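Local coordinates for protein beta 1-3 glucanase (PDB 5H4E) that probably hydrolyses beta-1,3-glucans, being the glycoside hydrolase family 64 domain of a bacterial beta-1,3-glucanase, at residues Ile50-Ser55 with Ser75-Lys80; Ala60-Lys65 with Thr71-Asn76; Asn231-Tyr236 with Ala305-His310; Thr239-Phe244 with Thr250-Val255. All blocks are in the same frame, centred on the assembly; numbering follows the deposited sequence.

Contact 1 (Ile50-Ser55 with Ser75-Lys80); sequences IPMKIS and SNYFCK
A Met-aromatic contact joins Met52, just past strand 49-51, to Tyr77, in the loop that leads from strand 70-74 to strand 79-80. The sulfur sits at the ring's edge: Met52 SD is 5.2 Å from the centroid of the Tyr77 ring and 74° off its normal. The thioether therefore runs past the rim near CE2 and does not cover a face. Closer still is the methylene before the sulfur, with Met52 CG 3.3 Å from Tyr77 OH and 3.8 Å from Tyr77 CE2. Beyond CG the methionine is extended (chi2 -175°, chi3 -166°), which carries sulfur and methyl on past CE2. The two loops adjoin strands of one antiparallel sheet, in which strand 26-33 pairs with strand 79-80 and, on to strand 40-43, leads to strand 49-51; the contact joins the loop after strand 49-51 to the loop before strand 79-80. Met52 also rests on Val31 and Phe40 of strands 26-33 and 40-43, while the Tyr77 ring stacks with His42. Ser75 OG stands 3.9 Å above the plane of the Tyr77 ring, offset toward its rim, and is held there by a hydrogen bond to Ile107 O. The tyrosine hydroxyl takes its polar partner from Asp56 OD2, and the other oxygen of that carboxylate forms a salt bridge with Lys53 NZ.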
loop_
_atom_site.group_PDB
_atom_site.type_symbol
_atom_site.label_atom_id
_atom_site.label_comp_id
_atom_site.label_asym_id
_atom_site.label_seq_id
_atom_site.Cartn_x
_atom_site.Cartn_y
_atom_site.Cartn_z
ATOM N N ILE A 50 21.710 5.305 6.776
ATOM C CA ILE A 50 22.450 4.577 7.817
ATOM C C ILE A 50 22.014 3.120 7.874
ATOM O O ILE A 50 20.839 2.839 8.128
ATOM C CB ILE A 50 22.247 5.180 9.210
ATOM C CG1 ILE A 50 22.409 6.700 9.182
ATOM C CG2 ILE A 50 23.223 4.557 10.195
ATOM C CD1 ILE A 50 23.801 7.153 8.744
ATOM N N PRO A 51 22.950 2.185 7.652
ATOM C CA PRO A 51 22.596 0.758 7.699
ATOM C C PRO A 51 21.923 0.363 9.006
ATOM O O PRO A 51 22.374 0.783 10.071
ATOM C CB PRO A 51 23.952 0.056 7.560
ATOM C CG PRO A 51 24.799 1.049 6.817
ATOM C CD PRO A 51 24.381 2.384 7.363
ATOM N N MET A 52 20.840 -0.404 8.930
ATOM C CA MET A 52 20.278 -0.964 10.150
ATOM C C MET A 52 21.214 -2.037 10.690
ATOM O O MET A 52 21.755 -2.849 9.934
ATOM C CB MET A 52 18.895 -1.568 9.913
ATOM C CG MET A 52 17.814 -0.580 9.539
ATOM S SD MET A 52 16.240 -1.451 9.440
ATOM C CE MET A 52 15.249 -0.225 8.589
ATOM N N LYS A 53 21.380 -2.042 11.999
ATOM C CA LYS A 53 22.117 -3.101 12.667
ATOM C C LYS A 53 21.307 -3.635 13.849
ATOM O O LYS A 53 20.727 -2.853 14.612
ATOM C CB LYS A 53 23.482 -2.588 13.125
ATOM C CG LYS A 53 23.441 -1.341 13.995
ATOM C CD LYS A 53 24.854 -0.893 14.336
ATOM C CE LYS A 53 24.970 0.615 14.475
ATOM N NZ LYS A 53 24.366 1.172 15.737
ATOM N N ILE A 54 21.278 -4.962 13.997
ATOM C CA ILE A 54 20.574 -5.621 15.108
ATOM C C ILE A 54 20.812 -4.952 16.471
ATOM O O ILE A 54 19.943 -4.950 17.340
ATOM C CB ILE A 54 20.971 -7.115 15.216
ATOM C CG1 ILE A 54 20.009 -7.852 16.141
ATOM C CG2 ILE A 54 22.409 -7.285 15.699
ATOM C CD1 ILE A 54 18.724 -8.218 15.461
ATOM N N SER A 55 21.980 -4.349 16.645
ATOM C CA SER A 55 22.320 -3.709 17.904
ATOM C C SER A 55 21.507 -2.437 18.171
ATOM O O SER A 55 21.505 -1.921 19.285
ATOM C CB SER A 55 23.824 -3.409 17.933
ATOM O OG SER A 55 24.338 -3.183 16.629
ATOM N N SER A 75 14.341 -0.653 18.255
ATOM C CA SER A 75 15.086 0.462 17.684
ATOM C C SER A 75 14.312 1.763 17.841
ATOM O O SER A 75 13.132 1.768 18.204
ATOM C CB SER A 75 15.367 0.221 16.211
ATOM O OG SER A 75 14.148 0.189 15.482
ATOM N N ASN A 76 14.973 2.873 17.568
ATOM C CA ASN A 76 14.305 4.152 17.678
ATOM C C ASN A 76 14.818 5.065 16.586
ATOM O O ASN A 76 15.728 5.874 16.794
ATOM C CB ASN A 76 14.509 4.767 19.056
ATOM C CG ASN A 76 13.632 5.983 19.279
ATOM O OD1 ASN A 76 12.808 6.337 18.428
ATOM N ND2 ASN A 76 13.803 6.635 20.424
ATOM N N TYR A 77 14.235 4.904 15.403
ATOM C CA TYR A 77 14.641 5.676 14.249
ATOM C C TYR A 77 13.768 6.911 14.076
ATOM O O TYR A 77 13.893 7.623 13.078
ATOM C CB TYR A 77 14.572 4.816 12.991
ATOM C CG TYR A 77 15.466 3.587 12.974
ATOM C CD1 TYR A 77 16.690 3.561 13.639
ATOM C CD2 TYR A 77 15.085 2.461 12.262
ATOM C CE1 TYR A 77 17.505 2.424 13.598
ATOM C CE2 TYR A 77 15.879 1.349 12.200
ATOM C CZ TYR A 77 17.085 1.325 12.870
ATOM O OH TYR A 77 17.852 0.183 12.783
ATOM N N PHE A 78 12.893 7.162 15.049
ATOM C CA PHE A 78 11.879 8.207 14.932
ATOM C C PHE A 78 12.346 9.569 15.404
ATOM O O PHE A 78 13.243 9.679 16.246
ATOM C CB PHE A 78 10.618 7.791 15.700
ATOM C CG PHE A 78 9.794 6.789 14.959
ATOM C CD1 PHE A 78 8.735 7.202 14.159
ATOM C CD2 PHE A 78 10.120 5.446 14.992
ATOM C CE1 PHE A 78 7.988 6.275 13.438
ATOM C CE2 PHE A 78 9.375 4.523 14.279
ATOM C CZ PHE A 78 8.311 4.944 13.499
ATOM N N CYS A 79 11.717 10.598 14.841
ATOM C CA CYS A 79 12.014 11.995 15.146
ATOM C C CYS A 79 10.714 12.778 15.325
ATOM O O CYS A 79 9.789 12.616 14.532
ATOM C CB CYS A 79 12.869 12.608 14.027
ATOM S SG CYS A 79 13.253 14.379 14.205
ATOM N N LYS A 80 10.625 13.610 16.361
ATOM C CA LYS A 80 9.446 14.464 16.545
ATOM C C LYS A 80 9.417 15.552 15.479
ATOM O O LYS A 80 10.461 16.107 15.142
ATOM C CB LYS A 80 9.440 15.120 17.932
ATOM C CG LYS A 80 9.161 14.182 19.102
ATOM C CD LYS A 80 9.222 14.921 20.446
ATOM C CE LYS A 80 8.849 13.971 21.580
ATOM N NZ LYS A 80 8.522 14.640 22.883
#

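Contact 2 (Ala60-Lys65 with Thr71-Asn76); sequences AGHLTK and TFNYSN
Thr64 and Asn73 face each other as a non-hydrogen-bonded pair of the antiparallel hairpin 63-67/70-74, and their side chains lie alongside, pointing the same way. Thr64 OG1 donates to Asn73 OD1 at 2.9 Å, approaching from above the amide carbonyl plane. Next to it, Asn73 CB makes a CH-pi contact over one face of the His62 ring, 4.1 Å from its centroid. That ring is folded back by chi1 67°, and His62 ND1 donates to Leu63 O at 3.1 Å. Tyr74 N reaches the same Leu63 O at 2.7 Å from the opposite face of the carbonyl plane, so two donors hold this oxygen. On the other side of the hairpin, Lys65 CB lies 3.9 Å from Tyr74 CE1. Where the strands have ended, Asn76 ND2 extends the pairing with a nearly straight bond to Gly61 O (2.8 Å, 168°). Farther out, Asp58 OD1 accepts from Asn73 ND2, which fixes the amide's orientation with OD1 toward the threonine; Lys108 forms a cation-pi contact with Tyr74 and also bonds Asn73 O. The threonine hydroxyl and the Asn76 amide thus add cross-strand bonds to the backbone ladder of this surface hairpin, while the imidazole reinforces it from within its own strand.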
loop_
_atom_site.group_PDB
_atom_site.type_symbol
_atom_site.label_atom_id
_atom_site.label_comp_id
_atom_site.label_asym_id
_atom_site.label_seq_id
_atom_site.Cartn_x
_atom_site.Cartn_y
_atom_site.Cartn_z
ATOM N N ALA A 60 21.409 3.317 23.065
ATOM C CA ALA A 60 20.908 4.427 23.876
ATOM C C ALA A 60 19.679 5.098 23.263
ATOM O O ALA A 60 19.672 5.450 22.079
ATOM C CB ALA A 60 22.014 5.468 24.089
ATOM N N GLY A 61 18.649 5.285 24.085
ATOM C CA GLY A 61 17.418 5.919 23.645
ATOM C C GLY A 61 16.446 4.975 22.963
ATOM O O GLY A 61 15.532 5.412 22.273
ATOM N N HIS A 62 16.638 3.675 23.152
ATOM C CA HIS A 62 15.762 2.698 22.522
ATOM C C HIS A 62 14.414 2.663 23.222
ATOM O O HIS A 62 14.237 3.248 24.292
ATOM C CB HIS A 62 16.376 1.299 22.531
ATOM C CG HIS A 62 16.502 0.691 23.898
ATOM N ND1 HIS A 62 15.413 0.239 24.625
ATOM C CD2 HIS A 62 17.588 0.415 24.663
ATOM C CE1 HIS A 62 15.821 -0.244 25.785
ATOM N NE2 HIS A 62 17.142 -0.160 25.827
ATOM N N LEU A 63 13.461 1.971 22.606
ATOM C CA LEU A 63 12.122 1.879 23.147
ATOM C C LEU A 63 11.949 0.542 23.843
ATOM O O LEU A 63 12.613 -0.431 23.504
ATOM C CB LEU A 63 11.080 2.050 22.028
ATOM C CG LEU A 63 11.096 3.385 21.275
ATOM C CD1 LEU A 63 10.193 3.342 20.016
ATOM C CD2 LEU A 63 10.665 4.515 22.196
ATOM N N THR A 64 11.053 0.500 24.817
ATOM C CA THR A 64 10.722 -0.752 25.476
ATOM C C THR A 64 9.212 -0.859 25.629
ATOM O O THR A 64 8.531 0.137 25.889
ATOM C CB THR A 64 11.403 -0.862 26.844
ATOM O OG1 THR A 64 12.801 -0.595 26.690
ATOM C CG2 THR A 64 11.224 -2.257 27.431
ATOM N N LYS A 65 8.683 -2.064 25.445
ATOM C CA LYS A 65 7.242 -2.277 25.545
ATOM C C LYS A 65 6.935 -3.651 26.127
ATOM O O LYS A 65 7.567 -4.646 25.759
ATOM C CB LYS A 65 6.587 -2.118 24.167
ATOM C CG LYS A 65 5.100 -2.454 24.115
ATOM C CD LYS A 65 4.240 -1.373 24.741
ATOM C CE LYS A 65 2.750 -1.684 24.539
ATOM N NZ LYS A 65 1.867 -0.877 25.451
ATOM N N THR A 71 8.323 -8.714 27.499
ATOM C CA THR A 71 8.893 -7.365 27.462
ATOM C C THR A 71 10.080 -7.308 26.479
ATOM O O THR A 71 10.980 -8.152 26.538
ATOM C CB THR A 71 9.343 -6.925 28.870
ATOM O OG1 THR A 71 8.209 -6.919 29.741
ATOM C CG2 THR A 71 9.978 -5.528 28.857
ATOM N N PHE A 72 10.076 -6.331 25.567
ATOM C CA PHE A 72 11.124 -6.253 24.548
ATOM C C PHE A 72 11.657 -4.836 24.308
ATOM O O PHE A 72 10.984 -3.846 24.607
ATOM C CB PHE A 72 10.616 -6.818 23.217
ATOM C CG PHE A 72 9.728 -8.022 23.360
ATOM C CD1 PHE A 72 10.269 -9.300 23.408
ATOM C CD2 PHE A 72 8.346 -7.877 23.428
ATOM C CE1 PHE A 72 9.450 -10.422 23.531
ATOM C CE2 PHE A 72 7.519 -8.994 23.551
ATOM C CZ PHE A 72 8.076 -10.269 23.603
ATOM N N ASN A 73 12.867 -4.762 23.751
ATOM C CA ASN A 73 13.491 -3.504 23.328
ATOM C C ASN A 73 13.396 -3.306 21.815
ATOM O O ASN A 73 13.558 -4.257 21.049
ATOM C CB ASN A 73 14.972 -3.456 23.730
ATOM C CG ASN A 73 15.179 -3.278 25.227
ATOM O OD1 ASN A 73 14.248 -2.961 25.969
ATOM N ND2 ASN A 73 16.421 -3.455 25.671
ATOM N N TYR A 74 13.173 -2.071 21.378
ATOM C CA TYR A 74 13.059 -1.805 19.944
ATOM C C TYR A 74 13.935 -0.651 19.522
ATOM O O TYR A 74 14.222 0.234 20.320
ATOM C CB TYR A 74 11.612 -1.497 19.564
ATOM C CG TYR A 74 10.631 -2.570 19.972
ATOM C CD1 TYR A 74 10.129 -2.621 21.271
ATOM C CD2 TYR A 74 10.195 -3.524 19.055
ATOM C CE1 TYR A 74 9.223 -3.596 21.653
ATOM C CE2 TYR A 74 9.289 -4.505 19.429
ATOM C CZ TYR A 74 8.811 -4.536 20.734
ATOM O OH TYR A 74 7.913 -5.510 21.109
ATOM N N SER A 75 14.341 -0.653 18.255
ATOM C CA SER A 75 15.086 0.462 17.684
ATOM C C SER A 75 14.312 1.763 17.841
ATOM O O SER A 75 13.132 1.768 18.204
ATOM C CB SER A 75 15.367 0.221 16.211
ATOM O OG SER A 75 14.148 0.189 15.482
ATOM N N ASN A 76 14.973 2.873 17.568
ATOM C CA ASN A 76 14.305 4.152 17.678
ATOM C C ASN A 76 14.818 5.065 16.586
ATOM O O ASN A 76 15.728 5.874 16.794
ATOM C CB ASN A 76 14.509 4.767 19.056
ATOM C CG ASN A 76 13.632 5.983 19.279
ATOM O OD1 ASN A 76 12.808 6.337 18.428
ATOM N ND2 ASN A 76 13.803 6.635 20.424
#

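Contact 3 (Asn231-Tyr236 with Ala305-His310)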
loop_
_atom_site.group_PDB
_atom_site.type_symbol
_atom_site.label_atom_id
_atom_site.label_comp_id
_atom_site.label_asym_id
_atom_site.label_seq_id
_atom_site.Cartn_x
_atom_site.Cartn_y
_atom_site.Cartn_z
ATOM N N ASN A 231 -15.247 -18.881 -9.624
ATOM C CA ASN A 231 -15.719 -20.090 -10.294
ATOM C C ASN A 231 -16.431 -19.775 -11.608
ATOM O O ASN A 231 -16.130 -20.396 -12.633
ATOM C CB ASN A 231 -16.649 -20.892 -9.372
ATOM C CG ASN A 231 -15.890 -21.615 -8.256
ATOM O OD1 ASN A 231 -14.731 -21.969 -8.421
ATOM N ND2 ASN A 231 -16.556 -21.841 -7.124
ATOM N N ASP A 232 -17.354 -18.809 -11.576
ATOM C CA ASP A 232 -18.114 -18.428 -12.775
ATOM C C ASP A 232 -17.176 -17.958 -13.866
ATOM O O ASP A 232 -17.313 -18.343 -15.033
ATOM C CB ASP A 232 -19.128 -17.315 -12.472
ATOM C CG ASP A 232 -20.289 -17.791 -11.638
ATOM O OD1 ASP A 232 -20.501 -19.016 -11.562
ATOM O OD2 ASP A 232 -20.997 -16.934 -11.072
ATOM N N VAL A 233 -16.224 -17.112 -13.473
ATOM C CA VAL A 233 -15.286 -16.512 -14.411
ATOM C C VAL A 233 -14.367 -17.556 -15.044
ATOM O O VAL A 233 -14.173 -17.565 -16.266
ATOM C CB VAL A 233 -14.438 -15.401 -13.718
ATOM C CG1 VAL A 233 -13.225 -15.027 -14.566
ATOM C CG2 VAL A 233 -15.309 -14.181 -13.444
ATOM N N TYR A 234 -13.805 -18.448 -14.233
ATOM C CA TYR A 234 -12.987 -19.522 -14.809
ATOM C C TYR A 234 -13.794 -20.491 -15.701
ATOM O O TYR A 234 -13.287 -20.984 -16.712
ATOM C CB TYR A 234 -12.271 -20.286 -13.699
ATOM C CG TYR A 234 -10.899 -19.734 -13.430
ATOM C CD1 TYR A 234 -10.716 -18.388 -13.103
ATOM C CD2 TYR A 234 -9.774 -20.544 -13.524
ATOM C CE1 TYR A 234 -9.437 -17.875 -12.855
ATOM C CE2 TYR A 234 -8.502 -20.041 -13.282
ATOM C CZ TYR A 234 -8.339 -18.714 -12.948
ATOM O OH TYR A 234 -7.072 -18.233 -12.713
ATOM N N SER A 235 -15.048 -20.734 -15.336
ATOM C CA SER A 235 -15.933 -21.590 -16.126
ATOM C C SER A 235 -16.253 -20.927 -17.466
ATOM O O SER A 235 -16.191 -21.559 -18.531
ATOM C CB SER A 235 -17.213 -21.886 -15.338
ATOM O OG SER A 235 -18.145 -22.652 -16.088
ATOM N N TYR A 236 -16.570 -19.637 -17.405
ATOM C CA TYR A 236 -16.879 -18.854 -18.591
ATOM C C TYR A 236 -15.716 -18.841 -19.583
ATOM O O TYR A 236 -15.908 -19.129 -20.762
ATOM C CB TYR A 236 -17.259 -17.421 -18.190
ATOM C CG TYR A 236 -17.719 -16.579 -19.355
ATOM C CD1 TYR A 236 -19.022 -16.697 -19.845
ATOM C CD2 TYR A 236 -16.853 -15.687 -19.982
ATOM C CE1 TYR A 236 -19.450 -15.936 -20.929
ATOM C CE2 TYR A 236 -17.272 -14.914 -21.069
ATOM C CZ TYR A 236 -18.571 -15.043 -21.532
ATOM O OH TYR A 236 -18.986 -14.288 -22.609
ATOM N N ALA A 305 -6.723 -7.066 -10.412
ATOM C CA ALA A 305 -7.457 -5.807 -10.313
ATOM C C ALA A 305 -8.873 -5.978 -10.849
ATOM O O ALA A 305 -9.819 -5.429 -10.288
ATOM C CB ALA A 305 -6.731 -4.696 -11.064
ATOM N N ALA A 306 -9.031 -6.755 -11.921
ATOM C CA ALA A 306 -10.366 -6.910 -12.516
ATOM C C ALA A 306 -11.291 -7.726 -11.606
ATOM O O ALA A 306 -12.505 -7.475 -11.532
ATOM C CB ALA A 306 -10.262 -7.556 -13.901
ATOM N N PHE A 307 -10.722 -8.694 -10.896
ATOM C CA PHE A 307 -11.496 -9.404 -9.887
ATOM C C PHE A 307 -11.944 -8.461 -8.789
ATOM O O PHE A 307 -13.134 -8.407 -8.484
ATOM C CB PHE A 307 -10.704 -10.571 -9.303
ATOM C CG PHE A 307 -10.883 -11.851 -10.069
ATOM C CD1 PHE A 307 -12.121 -12.475 -10.111
ATOM C CD2 PHE A 307 -9.818 -12.435 -10.745
ATOM C CE1 PHE A 307 -12.297 -13.667 -10.818
ATOM C CE2 PHE A 307 -9.998 -13.622 -11.462
ATOM C CZ PHE A 307 -11.232 -14.231 -11.481
ATOM N N ASN A 308 -11.020 -7.692 -8.213
ATOM C CA ASN A 308 -11.403 -6.744 -7.167
ATOM C C ASN A 308 -12.465 -5.740 -7.612
ATOM O O ASN A 308 -13.334 -5.345 -6.822
ATOM C CB ASN A 308 -10.182 -5.977 -6.664
ATOM C CG ASN A 308 -9.350 -6.798 -5.713
ATOM O OD1 ASN A 308 -9.670 -6.905 -4.532
ATOM N ND2 ASN A 308 -8.306 -7.423 -6.231
ATOM N N ARG A 309 -12.386 -5.337 -8.876
ATOM C CA ARG A 309 -13.283 -4.325 -9.434
ATOM C C ARG A 309 -14.557 -4.932 -10.032
ATOM O O ARG A 309 -15.444 -4.192 -10.481
ATOM C CB ARG A 309 -12.543 -3.504 -10.502
ATOM C CG ARG A 309 -11.421 -2.621 -9.935
ATOM C CD ARG A 309 -10.458 -2.135 -11.026
ATOM N NE ARG A 309 -9.432 -1.248 -10.481
ATOM C CZ ARG A 309 -8.334 -0.874 -11.136
ATOM N NH1 ARG A 309 -8.098 -1.326 -12.367
ATOM N NH2 ARG A 309 -7.455 -0.062 -10.550
ATOM N N HIS A 310 -14.649 -6.264 -9.989
ATOM C CA HIS A 310 -15.742 -7.051 -10.584
ATOM C C HIS A 310 -15.996 -6.654 -12.047
ATOM O O HIS A 310 -17.095 -6.252 -12.411
ATOM C CB HIS A 310 -17.037 -6.915 -9.756
ATOM C CG HIS A 310 -18.075 -7.959 -10.064
ATOM N ND1 HIS A 310 -18.452 -8.925 -9.151
ATOM C CD2 HIS A 310 -18.835 -8.173 -11.168
ATOM C CE1 HIS A 310 -19.390 -9.693 -9.683
ATOM N NE2 HIS A 310 -19.642 -9.257 -10.903
#
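Val233 and Phe307 meet from opposite directions between helix 227-236 and the last turn of helix 294-309. Val233 sets its branch against the CE1-CZ end of the ring: CG1 lies 3.8 Å from Phe307 CZ, and CG2 lies 4.0 Å from Phe307 CE1. At chi1 165° CG1 is anti to the backbone N and CG2 anti to the carbonyl carbon, which turns both methyls to the phenyl. Phe307, with chi1 -89°, points its ring toward helix 227-236, where the CE1-CZ end meets Val233. Tyr234 joins from the next position, rim to rim: its CE1 is 4.3 Å from Phe307 CZ, and each atom lies near the plane of the other ring. Its chi1 of -93° departs about 30° from a staggered value, and its hydroxyl bonds Gly275 O, a link that fixes the far end of the ring. Val282 of helix 279-284 also packs on Phe307, and Met312 on Val233. Helix 294-309 closes in a Schellman motif at His310, whose ring then stacks on Tyr229 of the facing helix. Between Val233, Tyr234 and Phe307 the buried contact is wholly apolar, resting on shape and dispersion, while the polar end of the tyrosine is satisfied to one side.

Contact 4 (Thr239-Phe244 with Thr250-Val255); sequences THELTF and TYSGHV
Ser252 OG, on strand 249-256, donates a short 2.5 Å hydrogen bond to Glu241 OE1, using that oxygen's anti lone pair. Thr243 OG1 stands 2.9 Å from the same serine oxygen, though another acceptor is within reach of its proton. Glu241 OE1 is also bonded by Tyr269 OH, so the carboxylate oxygen is gripped twice. The glutamate bends at chi2 (-69°), which lays its carboxylate alongside His254, with OE2 3.4 Å from His254 CB; the His254 imidazole in turn bonds Val261 O through ND1. Thr243 and Ser252 share one face of a beta hairpin, strands 242-246 and 249-256, the first two of a four-stranded antiparallel meander. They form a non-hydrogen-bonded pair, flanked by the hydrogen-bonded pairs Leu242-Gly253, where Leu242 N meets Gly253 O at 2.9 Å, and Phe244-Tyr251. The other face carries Leu242 and the rings of Phe244 and Tyr251. These two rings are near parallel, planes 26° apart, but slid so far that they barely overlap, with centroids 5.5 Å apart. Instead Tyr251 CB makes an off-centre CH-pi contact with the phenyl, 3.7 Å from Phe244 CE1; with chi1 74° Phe244 CG lies between the backbone N and the carbonyl carbon, which brings the ring back toward Tyr251. Helix 294-309 lies against this face, Gln302 on Phe244 and Ile299 on Tyr251, while Tyr251 OH bonds Asp295 and Arg248.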
loop_
_atom_site.group_PDB
_atom_site.type_symbol
_atom_site.label_atom_id
_atom_site.label_comp_id
_atom_site.label_asym_id
_atom_site.label_seq_id
_atom_site.Cartn_x
_atom_site.Cartn_y
_atom_site.Cartn_z
ATOM N N THR A 239 -14.353 -21.482 -22.374
ATOM C CA THR A 239 -14.821 -21.539 -23.752
ATOM C C THR A 239 -14.996 -20.168 -24.409
ATOM O O THR A 239 -15.440 -20.080 -25.551
ATOM C CB THR A 239 -16.148 -22.296 -23.832
ATOM O OG1 THR A 239 -17.099 -21.688 -22.949
ATOM C CG2 THR A 239 -15.954 -23.741 -23.412
ATOM N N HIS A 240 -14.666 -19.100 -23.692
ATOM C CA HIS A 240 -14.639 -17.767 -24.280
ATOM C C HIS A 240 -13.249 -17.165 -24.119
ATOM O O HIS A 240 -12.490 -17.590 -23.256
ATOM C CB HIS A 240 -15.695 -16.855 -23.646
ATOM C CG HIS A 240 -17.094 -17.372 -23.775
ATOM N ND1 HIS A 240 -17.615 -18.327 -22.930
ATOM C CD2 HIS A 240 -18.073 -17.091 -24.670
ATOM C CE1 HIS A 240 -18.856 -18.606 -23.289
ATOM N NE2 HIS A 240 -19.159 -17.867 -24.341
ATOM N N GLU A 241 -12.921 -16.186 -24.958
ATOM C CA GLU A 241 -11.633 -15.500 -24.875
ATOM C C GLU A 241 -11.729 -14.248 -24.023
ATOM O O GLU A 241 -12.693 -13.481 -24.123
ATOM C CB GLU A 241 -11.111 -15.112 -26.263
ATOM C CG GLU A 241 -10.521 -16.259 -27.071
ATOM C CD GLU A 241 -9.206 -16.773 -26.503
ATOM O OE1 GLU A 241 -8.242 -15.979 -26.376
ATOM O OE2 GLU A 241 -9.136 -17.983 -26.205
ATOM N N LEU A 242 -10.722 -14.057 -23.181
ATOM C CA LEU A 242 -10.535 -12.813 -22.450
ATOM C C LEU A 242 -9.476 -12.016 -23.182
ATOM O O LEU A 242 -8.305 -12.386 -23.181
ATOM C CB LEU A 242 -10.110 -13.090 -21.003
ATOM C CG LEU A 242 -9.657 -11.925 -20.125
ATOM C CD1 LEU A 242 -10.663 -10.819 -20.169
ATOM C CD2 LEU A 242 -9.507 -12.419 -18.694
ATOM N N THR A 243 -9.882 -10.931 -23.819
ATOM C CA THR A 243 -8.953 -10.142 -24.610
ATOM C C THR A 243 -8.894 -8.715 -24.121
ATOM O O THR A 243 -9.929 -8.054 -23.995
ATOM C CB THR A 243 -9.341 -10.148 -26.087
ATOM O OG1 THR A 243 -9.428 -11.507 -26.537
ATOM C CG2 THR A 243 -8.309 -9.397 -26.915
ATOM N N PHE A 244 -7.684 -8.244 -23.835
ATOM C CA PHE A 244 -7.517 -6.883 -23.365
ATOM C C PHE A 244 -6.235 -6.256 -23.902
ATOM O O PHE A 244 -5.297 -6.947 -24.311
ATOM C CB PHE A 244 -7.547 -6.836 -21.832
ATOM C CG PHE A 244 -6.302 -7.367 -21.168
ATOM C CD1 PHE A 244 -6.189 -8.714 -20.849
ATOM C CD2 PHE A 244 -5.261 -6.511 -20.829
ATOM C CE1 PHE A 244 -5.045 -9.199 -20.220
ATOM C CE2 PHE A 244 -4.118 -6.991 -20.201
ATOM C CZ PHE A 244 -4.010 -8.334 -19.904
ATOM N N THR A 250 -1.500 -6.294 -26.619
ATOM C CA THR A 250 -2.790 -6.960 -26.478
ATOM C C THR A 250 -2.615 -8.427 -26.098
ATOM O O THR A 250 -1.920 -9.197 -26.785
ATOM C CB THR A 250 -3.627 -6.864 -27.767
ATOM O OG1 THR A 250 -3.809 -5.487 -28.113
ATOM C CG2 THR A 250 -5.004 -7.512 -27.564
ATOM N N TYR A 251 -3.250 -8.802 -24.994
ATOM C CA TYR A 251 -3.186 -10.159 -24.484
ATOM C C TYR A 251 -4.532 -10.854 -24.642
ATOM O O TYR A 251 -5.571 -10.230 -24.473
ATOM C CB TYR A 251 -2.783 -10.158 -23.011
ATOM C CG TYR A 251 -1.433 -9.542 -22.730
ATOM C CD1 TYR A 251 -0.283 -10.324 -22.712
ATOM C CD2 TYR A 251 -1.308 -8.178 -22.463
ATOM C CE1 TYR A 251 0.961 -9.769 -22.445
ATOM C CE2 TYR A 251 -0.065 -7.608 -22.200
ATOM C CZ TYR A 251 1.062 -8.409 -22.188
ATOM O OH TYR A 251 2.293 -7.855 -21.915
ATOM N N SER A 252 -4.517 -12.145 -24.954
ATOM C CA SER A 252 -5.757 -12.894 -25.042
ATOM C C SER A 252 -5.626 -14.204 -24.282
ATOM O O SER A 252 -4.651 -14.923 -24.442
ATOM C CB SER A 252 -6.126 -13.145 -26.509
ATOM O OG SER A 252 -7.464 -13.601 -26.624
ATOM N N GLY A 253 -6.608 -14.527 -23.454
ATOM C CA GLY A 253 -6.476 -15.683 -22.595
ATOM C C GLY A 253 -7.690 -16.578 -22.562
ATOM O O GLY A 253 -8.790 -16.166 -22.945
ATOM N N HIS A 254 -7.481 -17.812 -22.109
ATOM C CA HIS A 254 -8.557 -18.772 -21.909
ATOM C C HIS A 254 -8.143 -19.764 -20.836
ATOM O O HIS A 254 -6.956 -19.971 -20.597
ATOM C CB HIS A 254 -8.925 -19.496 -23.220
ATOM C CG HIS A 254 -7.794 -20.263 -23.842
ATOM N ND1 HIS A 254 -6.473 -19.910 -23.677
ATOM C CD2 HIS A 254 -7.793 -21.345 -24.655
ATOM C CE1 HIS A 254 -5.705 -20.752 -24.347
ATOM N NE2 HIS A 254 -6.483 -21.628 -24.953
ATOM N N VAL A 255 -9.123 -20.359 -20.172
ATOM C CA VAL A 255 -8.832 -21.304 -19.105
ATOM C C VAL A 255 -8.675 -22.688 -19.714
ATOM O O VAL A 255 -9.575 -23.179 -20.404
ATOM C CB VAL A 255 -9.930 -21.301 -18.032
ATOM C CG1 VAL A 255 -9.734 -22.436 -17.029
ATOM C CG2 VAL A 255 -9.987 -19.935 -17.329
#

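In the fold
The four contacts form two groups on opposite sides of the chain's centre. Contacts 1 and 2 have centres about 10 Å apart and share Ser75 and Asn76, the residues through which the 70-74 hairpin strand runs on toward strand 79-80. Contacts 3 and 4 lie about 12 Å apart, centre to centre, and touch: Tyr234 O packs on Val255 CG2 at 3.5 Å. Contact 4 is nested in the loop that contact 3 closes, and helix 294-309 serves both. Between the groups, contacts 1 and 3 are about 44 Å apart between centres and about 28 Å between nearest atoms. In family 64 relatives a wide substrate groove lies between two lobes; no active-site residue is identified here.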